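Local structure of catalase-3 (Neurospora crassa, 4AJ9) at residues C[442-456]-C[510-523]. The protein breaks down hydrogen peroxide to water and oxygen with a heme cofactor, and probably protects cells from peroxide damage. Residues are numbered along the deposited sequence; the frame is centred on the assembly and turned at random.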
ATOM      1  N   TYR C 442     -43.979  -0.214   0.280  1.00  7.06           N
ATOM      2  CA  TYR C 442     -44.739  -0.744  -0.844  1.00  8.39           C
ATOM      3  C   TYR C 442     -45.520   0.303  -1.624  1.00  5.49           C
ATOM      4  O   TYR C 442     -45.758   0.152  -2.824  1.00  7.28           O
ATOM      5  CB  TYR C 442     -45.689  -1.826  -0.334  1.00  7.20           C
ATOM      6  CG  TYR C 442     -44.992  -2.882   0.495  1.00  9.23           C
ATOM      7  CD1 TYR C 442     -44.331  -3.942  -0.111  1.00  6.25           C
ATOM      8  CD2 TYR C 442     -44.996  -2.822   1.885  1.00 11.10           C
ATOM      9  CE1 TYR C 442     -43.695  -4.918   0.645  1.00  9.42           C
ATOM     10  CE2 TYR C 442     -44.351  -3.791   2.651  1.00 10.39           C
ATOM     11  CZ  TYR C 442     -43.709  -4.835   2.024  1.00  9.61           C
ATOM     12  OH  TYR C 442     -43.085  -5.800   2.778  1.00  6.37           O
ATOM     13  N   THR C 443     -45.914   1.373  -0.942  1.00  9.37           N
ATOM     14  CA  THR C 443     -46.747   2.392  -1.567  1.00 12.55           C
ATOM     15  C   THR C 443     -46.079   3.007  -2.795  1.00 10.20           C
ATOM     16  O   THR C 443     -46.704   3.123  -3.853  1.00 10.11           O
ATOM     17  CB  THR C 443     -47.170   3.481  -0.555  1.00 10.83           C
ATOM     18  OG1 THR C 443     -48.005   2.893   0.452  1.00 10.67           O
ATOM     19  CG2 THR C 443     -47.922   4.596  -1.252  1.00 10.33           C
ATOM     20  N   GLN C 444     -44.806   3.379  -2.685  1.00  9.37           N
ATOM     21  CA  GLN C 444     -44.175   4.013  -3.834  1.00  7.10           C
ATOM     22  C   GLN C 444     -43.790   3.069  -4.972  1.00  4.88           C
ATOM     23  O   GLN C 444     -43.884   3.445  -6.134  1.00 10.96           O
ATOM     24  CB  GLN C 444     -43.039   4.951  -3.422  1.00  7.80           C
ATOM     25  CG  GLN C 444     -43.578   6.197  -2.771  1.00  9.26           C
ATOM     26  CD  GLN C 444     -42.635   7.363  -2.871  1.00 13.21           C
ATOM     27  OE1 GLN C 444     -41.489   7.223  -3.324  1.00  7.31           O
ATOM     28  NE2 GLN C 444     -43.097   8.522  -2.435  1.00  5.47           N
ATOM     29  N   PRO C 445     -43.357   1.844  -4.648  1.00  6.48           N
ATOM     30  CA  PRO C 445     -43.205   0.909  -5.765  1.00 11.35           C
ATOM     31  C   PRO C 445     -44.508   0.799  -6.545  1.00  9.88           C
ATOM     32  O   PRO C 445     -44.489   0.808  -7.777  1.00  5.41           O
ATOM     33  CB  PRO C 445     -42.872  -0.409  -5.071  1.00  4.66           C
ATOM     34  CG  PRO C 445     -42.130   0.013  -3.840  1.00  8.23           C
ATOM     35  CD  PRO C 445     -42.814   1.295  -3.389  1.00  7.21           C
ATOM     36  N   ARG C 446     -45.631   0.710  -5.837  1.00  7.62           N
ATOM     37  CA  ARG C 446     -46.931   0.722  -6.507  1.00 12.21           C
ATOM     38  C   ARG C 446     -47.151   2.006  -7.316  1.00 10.82           C
ATOM     39  O   ARG C 446     -47.543   1.952  -8.477  1.00 10.52           O
ATOM     40  CB  ARG C 446     -48.067   0.506  -5.508  1.00 13.13           C
ATOM     41  CG  ARG C 446     -49.448   0.505  -6.152  1.00 11.15           C
ATOM     42  CD  ARG C 446     -49.563  -0.553  -7.235  1.00  9.08           C
ATOM     43  NE  ARG C 446     -50.910  -0.565  -7.803  1.00 10.77           N
ATOM     44  CZ  ARG C 446     -51.901  -1.328  -7.353  1.00  9.11           C
ATOM     45  NH1 ARG C 446     -51.694  -2.169  -6.346  1.00 10.44           N
ATOM     46  NH2 ARG C 446     -53.100  -1.262  -7.930  1.00 17.56           N
ATOM     47  N   LEU C 447     -46.876   3.157  -6.705  1.00 12.15           N
ATOM     48  CA  LEU C 447     -46.972   4.433  -7.407  1.00 10.42           C
ATOM     49  C   LEU C 447     -46.187   4.423  -8.720  1.00  8.57           C
ATOM     50  O   LEU C 447     -46.660   4.913  -9.749  1.00 11.25           O
ATOM     51  CB  LEU C 447     -46.472   5.572  -6.504  1.00  9.83           C
ATOM     52  CG  LEU C 447     -46.429   6.986  -7.088  1.00 11.27           C
ATOM     53  CD1 LEU C 447     -47.832   7.499  -7.413  1.00 10.69           C
ATOM     54  CD2 LEU C 447     -45.719   7.955  -6.138  1.00 12.44           C
ATOM     55  N   PHE C 448     -44.975   3.877  -8.676  1.00  8.11           N
ATOM     56  CA  PHE C 448     -44.113   3.866  -9.848  1.00 11.38           C
ATOM     57  C   PHE C 448     -44.681   2.958 -10.937  1.00  6.12           C
ATOM     58  O   PHE C 448     -44.810   3.360 -12.095  1.00  9.05           O
ATOM     59  CB  PHE C 448     -42.697   3.436  -9.455  1.00  5.94           C
ATOM     60  CG  PHE C 448     -41.800   3.174 -10.622  1.00  7.69           C
ATOM     61  CD1 PHE C 448     -41.253   4.227 -11.343  1.00  8.91           C
ATOM     62  CD2 PHE C 448     -41.482   1.868 -10.983  1.00 11.73           C
ATOM     63  CE1 PHE C 448     -40.416   3.989 -12.418  1.00  7.53           C
ATOM     64  CE2 PHE C 448     -40.646   1.618 -12.054  1.00  6.99           C
ATOM     65  CZ  PHE C 448     -40.115   2.674 -12.778  1.00  7.81           C
ATOM     66  N   PHE C 449     -45.045   1.742 -10.556  1.00  8.75           N
ATOM     67  CA  PHE C 449     -45.630   0.806 -11.505  1.00  9.05           C
ATOM     68  C   PHE C 449     -46.908   1.377 -12.153  1.00 11.67           C
ATOM     69  O   PHE C 449     -47.094   1.278 -13.373  1.00 12.41           O
ATOM     70  CB  PHE C 449     -45.904  -0.536 -10.828  1.00 11.50           C
ATOM     71  CG  PHE C 449     -46.410  -1.587 -11.772  1.00 10.95           C
ATOM     72  CD1 PHE C 449     -45.532  -2.338 -12.526  1.00 13.98           C
ATOM     73  CD2 PHE C 449     -47.772  -1.813 -11.914  1.00 13.12           C
ATOM     74  CE1 PHE C 449     -46.000  -3.307 -13.411  1.00 14.15           C
ATOM     75  CE2 PHE C 449     -48.246  -2.777 -12.793  1.00  9.90           C
ATOM     76  CZ  PHE C 449     -47.360  -3.524 -13.541  1.00 14.03           C
ATOM     77  N   ASN C 450     -47.787   1.969 -11.342  1.00  8.57           N
ATOM     78  CA  ASN C 450     -48.993   2.606 -11.874  1.00 11.44           C
ATOM     79  C   ASN C 450     -48.700   3.657 -12.925  1.00 10.54           C
ATOM     80  O   ASN C 450     -49.552   3.964 -13.752  1.00 12.70           O
ATOM     81  CB  ASN C 450     -49.795   3.306 -10.769  1.00  8.65           C
ATOM     82  CG  ASN C 450     -50.458   2.346  -9.833  1.00 12.38           C
ATOM     83  OD1 ASN C 450     -50.565   1.158 -10.123  1.00 13.79           O
ATOM     84  ND2 ASN C 450     -50.901   2.851  -8.679  1.00 13.43           N
ATOM     85  N   SER C 451     -47.508   4.246 -12.865  1.00  9.01           N
ATOM     86  CA  SER C 451     -47.214   5.445 -13.644  1.00  7.51           C
ATOM     87  C   SER C 451     -46.508   5.119 -14.956  1.00 11.55           C
ATOM     88  O   SER C 451     -46.054   6.013 -15.657  1.00 12.82           O
ATOM     89  CB  SER C 451     -46.376   6.424 -12.816  1.00 11.64           C
ATOM     90  OG  SER C 451     -47.056   6.786 -11.621  1.00  5.48           O
ATOM     91  N   LEU C 452     -46.412   3.832 -15.280  1.00 12.10           N
ATOM     92  CA  LEU C 452     -45.793   3.405 -16.529  1.00 10.05           C
ATOM     93  C   LEU C 452     -46.866   3.031 -17.549  1.00 13.14           C
ATOM     94  O   LEU C 452     -47.988   2.672 -17.172  1.00 11.95           O
ATOM     95  CB  LEU C 452     -44.882   2.197 -16.285  1.00 11.88           C
ATOM     96  CG  LEU C 452     -43.761   2.335 -15.256  1.00 16.08           C
ATOM     97  CD1 LEU C 452     -43.116   0.982 -14.991  1.00  9.78           C
ATOM     98  CD2 LEU C 452     -42.715   3.346 -15.707  1.00  8.33           C
ATOM     99  N   THR C 453     -46.521   3.105 -18.834  1.00 12.74           N
ATOM    100  CA  THR C 453     -47.425   2.653 -19.890  1.00 14.39           C
ATOM    101  C   THR C 453     -47.641   1.142 -19.794  1.00 14.11           C
ATOM    102  O   THR C 453     -46.876   0.435 -19.127  1.00 12.21           O
ATOM    103  CB  THR C 453     -46.902   3.003 -21.304  1.00 18.73           C
ATOM    104  OG1 THR C 453     -45.836   2.117 -21.659  1.00 17.36           O
ATOM    105  CG2 THR C 453     -46.414   4.436 -21.367  1.00 14.32           C
ATOM    106  N   PRO C 454     -48.703   0.637 -20.440  1.00 18.20           N
ATOM    107  CA  PRO C 454     -49.019  -0.791 -20.339  1.00  9.28           C
ATOM    108  C   PRO C 454     -47.879  -1.719 -20.781  1.00  9.27           C
ATOM    109  O   PRO C 454     -47.635  -2.718 -20.110  1.00 14.04           O
ATOM    110  CB  PRO C 454     -50.223  -0.944 -21.271  1.00 17.10           C
ATOM    111  CG  PRO C 454     -50.894   0.392 -21.208  1.00 17.21           C
ATOM    112  CD  PRO C 454     -49.767   1.390 -21.129  1.00 14.68           C
ATOM    113  N   VAL C 455     -47.223  -1.423 -21.894  1.00  9.90           N
ATOM    114  CA  VAL C 455     -46.134  -2.273 -22.374  1.00  9.19           C
ATOM    115  C   VAL C 455     -44.899  -2.063 -21.499  1.00 14.12           C
ATOM    116  O   VAL C 455     -44.113  -2.985 -21.261  1.00 11.50           O
ATOM    117  CB  VAL C 455     -45.789  -1.974 -23.846  1.00 12.88           C
ATOM    118  CG1 VAL C 455     -44.535  -2.748 -24.270  1.00 12.27           C
ATOM    119  CG2 VAL C 455     -46.972  -2.331 -24.743  1.00 17.80           C
ATOM    120  N   GLU C 456     -44.744  -0.836 -21.019  1.00  7.79           N
ATOM    121  CA  GLU C 456     -43.677  -0.501 -20.086  1.00 12.74           C
ATOM    122  C   GLU C 456     -43.830  -1.311 -18.803  1.00 13.23           C
ATOM    123  O   GLU C 456     -42.853  -1.837 -18.270  1.00 13.50           O
ATOM    124  CB  GLU C 456     -43.715   0.991 -19.781  1.00 13.90           C
ATOM    125  CG  GLU C 456     -42.412   1.558 -19.299  1.00 16.71           C
ATOM    126  CD  GLU C 456     -42.391   3.072 -19.344  1.00 18.76           C
ATOM    127  OE1 GLU C 456     -43.485   3.690 -19.360  1.00 12.90           O
ATOM    128  OE2 GLU C 456     -41.278   3.636 -19.364  1.00 13.22           O
ATOM    129  N   TYR C 510     -51.434  -1.874   1.063  1.00 10.80           N
ATOM    130  CA  TYR C 510     -50.724  -0.788   0.404  1.00 13.93           C
ATOM    131  C   TYR C 510     -51.206  -0.483  -1.024  1.00 10.08           C
ATOM    132  O   TYR C 510     -50.706   0.433  -1.652  1.00 13.50           O
ATOM    133  CB  TYR C 510     -49.206  -1.049   0.444  1.00  8.79           C
ATOM    134  CG  TYR C 510     -48.636  -1.153   1.851  1.00  9.82           C
ATOM    135  CD1 TYR C 510     -48.181  -0.026   2.522  1.00 11.99           C
ATOM    136  CD2 TYR C 510     -48.546  -2.375   2.496  1.00  9.52           C
ATOM    137  CE1 TYR C 510     -47.660  -0.109   3.795  1.00 11.57           C
ATOM    138  CE2 TYR C 510     -48.037  -2.472   3.781  1.00  9.51           C
ATOM    139  CZ  TYR C 510     -47.596  -1.332   4.425  1.00 12.45           C
ATOM    140  OH  TYR C 510     -47.076  -1.412   5.698  1.00 18.58           O
ATOM    141  N   TYR C 511     -52.182  -1.234  -1.533  1.00  9.64           N
ATOM    142  CA  TYR C 511     -52.643  -1.016  -2.907  1.00 13.18           C
ATOM    143  C   TYR C 511     -53.242   0.384  -3.066  1.00  9.23           C
ATOM    144  O   TYR C 511     -53.862   0.905  -2.151  1.00 10.50           O
ATOM    145  CB  TYR C 511     -53.707  -2.037  -3.323  1.00 14.02           C
ATOM    146  CG  TYR C 511     -53.300  -3.494  -3.316  1.00 14.71           C
ATOM    147  CD1 TYR C 511     -51.968  -3.886  -3.165  1.00 12.85           C
ATOM    148  CD2 TYR C 511     -54.258  -4.487  -3.474  1.00 14.24           C
ATOM    149  CE1 TYR C 511     -51.619  -5.231  -3.154  1.00 13.08           C
ATOM    150  CE2 TYR C 511     -53.916  -5.825  -3.471  1.00 10.39           C
ATOM    151  CZ  TYR C 511     -52.602  -6.196  -3.309  1.00 12.36           C
ATOM    152  OH  TYR C 511     -52.291  -7.542  -3.301  1.00 11.67           O
ATOM    153  N   HIS C 512     -53.056   0.985  -4.233  1.00  9.77           N
ATOM    154  CA  HIS C 512     -53.661   2.277  -4.532  1.00 11.96           C
ATOM    155  C   HIS C 512     -53.552   2.480  -6.028  1.00 17.13           C
ATOM    156  O   HIS C 512     -52.855   1.718  -6.703  1.00 11.99           O
ATOM    157  CB  HIS C 512     -52.950   3.402  -3.775  1.00 14.51           C
ATOM    158  CG  HIS C 512     -51.559   3.680  -4.264  1.00 14.80           C
ATOM    159  ND1 HIS C 512     -51.299   4.515  -5.329  1.00 13.05           N
ATOM    160  CD2 HIS C 512     -50.354   3.238  -3.829  1.00 14.50           C
ATOM    161  CE1 HIS C 512     -49.992   4.575  -5.531  1.00 14.63           C
ATOM    162  NE2 HIS C 512     -49.396   3.809  -4.634  1.00 12.80           N
ATOM    163  N   ASN C 513     -54.232   3.501  -6.547  1.00  9.88           N
ATOM    164  CA  ASN C 513     -54.261   3.764  -7.987  1.00  9.96           C
ATOM    165  C   ASN C 513     -53.604   5.081  -8.379  1.00 16.70           C
ATOM    166  O   ASN C 513     -53.789   5.563  -9.494  1.00 12.20           O
ATOM    167  CB  ASN C 513     -55.706   3.782  -8.483  1.00 19.94           C
ATOM    168  CG  ASN C 513     -56.466   2.548  -8.070  1.00 32.43           C
ATOM    169  OD1 ASN C 513     -55.969   1.432  -8.212  1.00 24.65           O
ATOM    170  ND2 ASN C 513     -57.662   2.737  -7.527  1.00 27.86           N
ATOM    171  N   ASN C 514     -52.851   5.673  -7.464  1.00  9.12           N
ATOM    172  CA  ASN C 514     -52.219   6.958  -7.759  1.00 14.80           C
ATOM    173  C   ASN C 514     -51.146   6.873  -8.852  1.00 18.62           C
ATOM    174  O   ASN C 514     -50.463   5.860  -9.000  1.00 10.21           O
ATOM    175  CB  ASN C 514     -51.669   7.586  -6.476  1.00 11.53           C
ATOM    176  CG  ASN C 514     -52.776   8.042  -5.539  1.00 24.94           C
ATOM    177  OD1 ASN C 514     -53.701   8.737  -5.955  1.00 29.37           O
ATOM    178  ND2 ASN C 514     -52.699   7.637  -4.278  1.00 21.35           N
ATOM    179  N   VAL C 515     -51.020   7.939  -9.632  1.00 11.73           N
ATOM    180  CA  VAL C 515     -50.017   8.002 -10.684  1.00 11.55           C
ATOM    181  C   VAL C 515     -49.243   9.303 -10.530  1.00 21.30           C
ATOM    182  O   VAL C 515     -49.743  10.261  -9.947  1.00 14.38           O
ATOM    183  CB  VAL C 515     -50.665   7.992 -12.068  1.00 13.00           C
ATOM    184  CG1 VAL C 515     -51.432   6.691 -12.292  1.00 15.95           C
ATOM    185  CG2 VAL C 515     -51.587   9.186 -12.216  1.00 16.56           C
ATOM    186  N   THR C 516     -48.024   9.336 -11.049  1.00 21.32           N
ATOM    187  CA  THR C 516     -47.222  10.556 -11.014  1.00 13.78           C
ATOM    188  C   THR C 516     -46.458  10.707 -12.324  1.00 11.63           C
ATOM    189  O   THR C 516     -46.153   9.721 -12.982  1.00  9.10           O
ATOM    190  CB  THR C 516     -46.244  10.566  -9.823  1.00 14.13           C
ATOM    191  OG1 THR C 516     -45.580  11.832  -9.766  1.00 11.14           O
ATOM    192  CG2 THR C 516     -45.209   9.441  -9.945  1.00  9.09           C
ATOM    193  N   ARG C 517     -46.165  11.943 -12.702  1.00 11.38           N
ATOM    194  CA  ARG C 517     -45.497  12.210 -13.966  1.00 12.55           C
ATOM    195  C   ARG C 517     -43.990  12.095 -13.842  1.00 12.09           C
ATOM    196  O   ARG C 517     -43.434  12.119 -12.742  1.00 13.87           O
ATOM    197  CB  ARG C 517     -45.827  13.620 -14.462  1.00 13.81           C
ATOM    198  CG  ARG C 517     -45.219  14.747 -13.609  1.00 12.88           C
ATOM    199  CD  ARG C 517     -45.483  16.106 -14.258  1.00 19.17           C
ATOM    200  NE  ARG C 517     -44.878  17.226 -13.539  1.00 19.73           N
ATOM    201  CZ  ARG C 517     -45.566  18.131 -12.845  1.00 29.15           C
ATOM    202  NH1 ARG C 517     -46.889  18.046 -12.773  1.00 31.27           N
ATOM    203  NH2 ARG C 517     -44.936  19.126 -12.226  1.00 20.41           N
ATOM    204  N   GLY C 518     -43.325  11.994 -14.982  1.00 12.41           N
ATOM    205  CA  GLY C 518     -41.881  12.117 -15.007  1.00 12.35           C
ATOM    206  C   GLY C 518     -41.093  10.855 -14.709  1.00 19.11           C
ATOM    207  O   GLY C 518     -39.872  10.926 -14.563  1.00 16.71           O
ATOM    208  N   VAL C 519     -41.757   9.702 -14.618  1.00  9.50           N
ATOM    209  CA  VAL C 519     -41.020   8.474 -14.320  1.00  6.82           C
ATOM    210  C   VAL C 519     -41.006   7.489 -15.488  1.00 13.47           C
ATOM    211  O   VAL C 519     -40.220   6.529 -15.503  1.00 12.78           O
ATOM    212  CB  VAL C 519     -41.514   7.796 -13.007  1.00  9.18           C
ATOM    213  CG1 VAL C 519     -41.350   8.753 -11.818  1.00 10.27           C
ATOM    214  CG2 VAL C 519     -42.946   7.365 -13.139  1.00 13.60           C
ATOM    215  N   SER C 520     -41.866   7.735 -16.473  1.00 15.26           N
ATOM    216  CA  SER C 520     -41.933   6.890 -17.666  1.00 14.92           C
ATOM    217  C   SER C 520     -40.855   7.245 -18.700  1.00  9.61           C
ATOM    218  O   SER C 520     -40.467   8.404 -18.839  1.00 18.79           O
ATOM    219  CB  SER C 520     -43.324   6.975 -18.307  1.00 15.23           C
ATOM    220  OG  SER C 520     -43.336   6.408 -19.612  1.00 17.04           O
ATOM    221  N   ILE C 521     -40.370   6.239 -19.421  1.00 10.13           N
ATOM    222  CA  ILE C 521     -39.434   6.479 -20.515  1.00  7.23           C
ATOM    223  C   ILE C 521     -40.186   6.442 -21.841  1.00 13.74           C
ATOM    224  O   ILE C 521     -40.031   7.319 -22.694  1.00 13.45           O
ATOM    225  CB  ILE C 521     -38.310   5.420 -20.531  1.00 10.60           C
ATOM    226  CG1 ILE C 521     -37.396   5.586 -19.307  1.00  5.31           C
ATOM    227  CG2 ILE C 521     -37.500   5.520 -21.821  1.00 11.76           C
ATOM    228  CD1 ILE C 521     -36.502   4.387 -19.060  1.00  6.29           C
ATOM    229  N   PHE C 522     -41.029   5.426 -21.988  1.00 14.76           N
ATOM    230  CA  PHE C 522     -41.668   5.122 -23.264  1.00 16.40           C
ATOM    231  C   PHE C 522     -42.934   5.935 -23.570  1.00 17.65           C
ATOM    232  O   PHE C 522     -43.468   5.862 -24.676  1.00 20.54           O
ATOM    233  CB  PHE C 522     -41.956   3.621 -23.348  1.00  9.07           C
ATOM    234  CG  PHE C 522     -40.718   2.783 -23.374  1.00 13.48           C
ATOM    235  CD1 PHE C 522     -40.001   2.634 -24.538  1.00 21.02           C
ATOM    236  CD2 PHE C 522     -40.259   2.169 -22.224  1.00 16.10           C
ATOM    237  CE1 PHE C 522     -38.852   1.871 -24.568  1.00 27.13           C
ATOM    238  CE2 PHE C 522     -39.111   1.403 -22.247  1.00 22.04           C
ATOM    239  CZ  PHE C 522     -38.409   1.256 -23.425  1.00 13.74           C
ATOM    240  N   ASN C 523     -43.410   6.721 -22.611  1.00 21.99           N
ATOM    241  CA  ASN C 523     -44.604   7.528 -22.873  1.00 19.09           C
ATOM    242  C   ASN C 523     -44.278   8.868 -23.540  1.00 26.68           C
ATOM    243  O   ASN C 523     -45.100   9.780 -23.554  1.00 26.04           O
ATOM    244  CB  ASN C 523     -45.422   7.737 -21.592  1.00 16.68           C
ATOM    245  CG  ASN C 523     -44.865   8.837 -20.715  1.00 29.65           C
ATOM    246  OD1 ASN C 523     -43.695   9.194 -20.820  1.00 27.44           O
ATOM    247  ND2 ASN C 523     -45.705   9.382 -19.839  1.00 35.86           N
TER
HETATM  248  O   HOH W   1     -50.645   3.153  -0.055  1.00 15.99           O
HETATM  249  O   HOH W   2     -53.869   0.734  -9.990  1.00 18.22           O
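An irregular chain, 510-523, runs along helix 443-450 in the same direction, from Tyr510 beside Thr443 to Phe522 beside Glu456 at the start of the next helix. His512 NE2 donates in its ring plane to Thr443 O at 2.9 Å, although that carbonyl already accepts the helix bond from Leu447 N. Arg446 CG packs over a face of the His512 imidazole in a CH-pi contact. Asn514 N donates to His512 ND1 at the ring edge, which fixes the ring's rotation. Asn450 ND2 joins two carbonyls of the chain, donating to His512 O at 3.0 Å and Asn514 O at 3.1 Å. Its OD1 accepts from Arg446 NE. Ser451 OG takes Thr516 N at 2.8 Å and donates its own O-H to Leu447 O.

Glu456, with CG anti to the backbone N (chi1 -157°), extends its buried carboxylate to the chain. OE1 accepts from Ser520 OG at 2.7 Å on the syn side and from Thr453 N on the anti side, within a capping box. OE2 accepts from Ile521 N at 2.8 Å and, from above its plane, Phe522 N. Cut back to an alanine, this residue is likely to leave Ser520 OG and the amides of Thr453, Ile521 and Phe522 without their acceptor. Val519 meets the Phe448 ring edge, and Trp192 of helix 187-193 stacks on that ring. Away from the heme, the contact ties helices 443-450 and 454-468 to the chain linking helix 489-499 to strand 533-537 of the C-terminal domain.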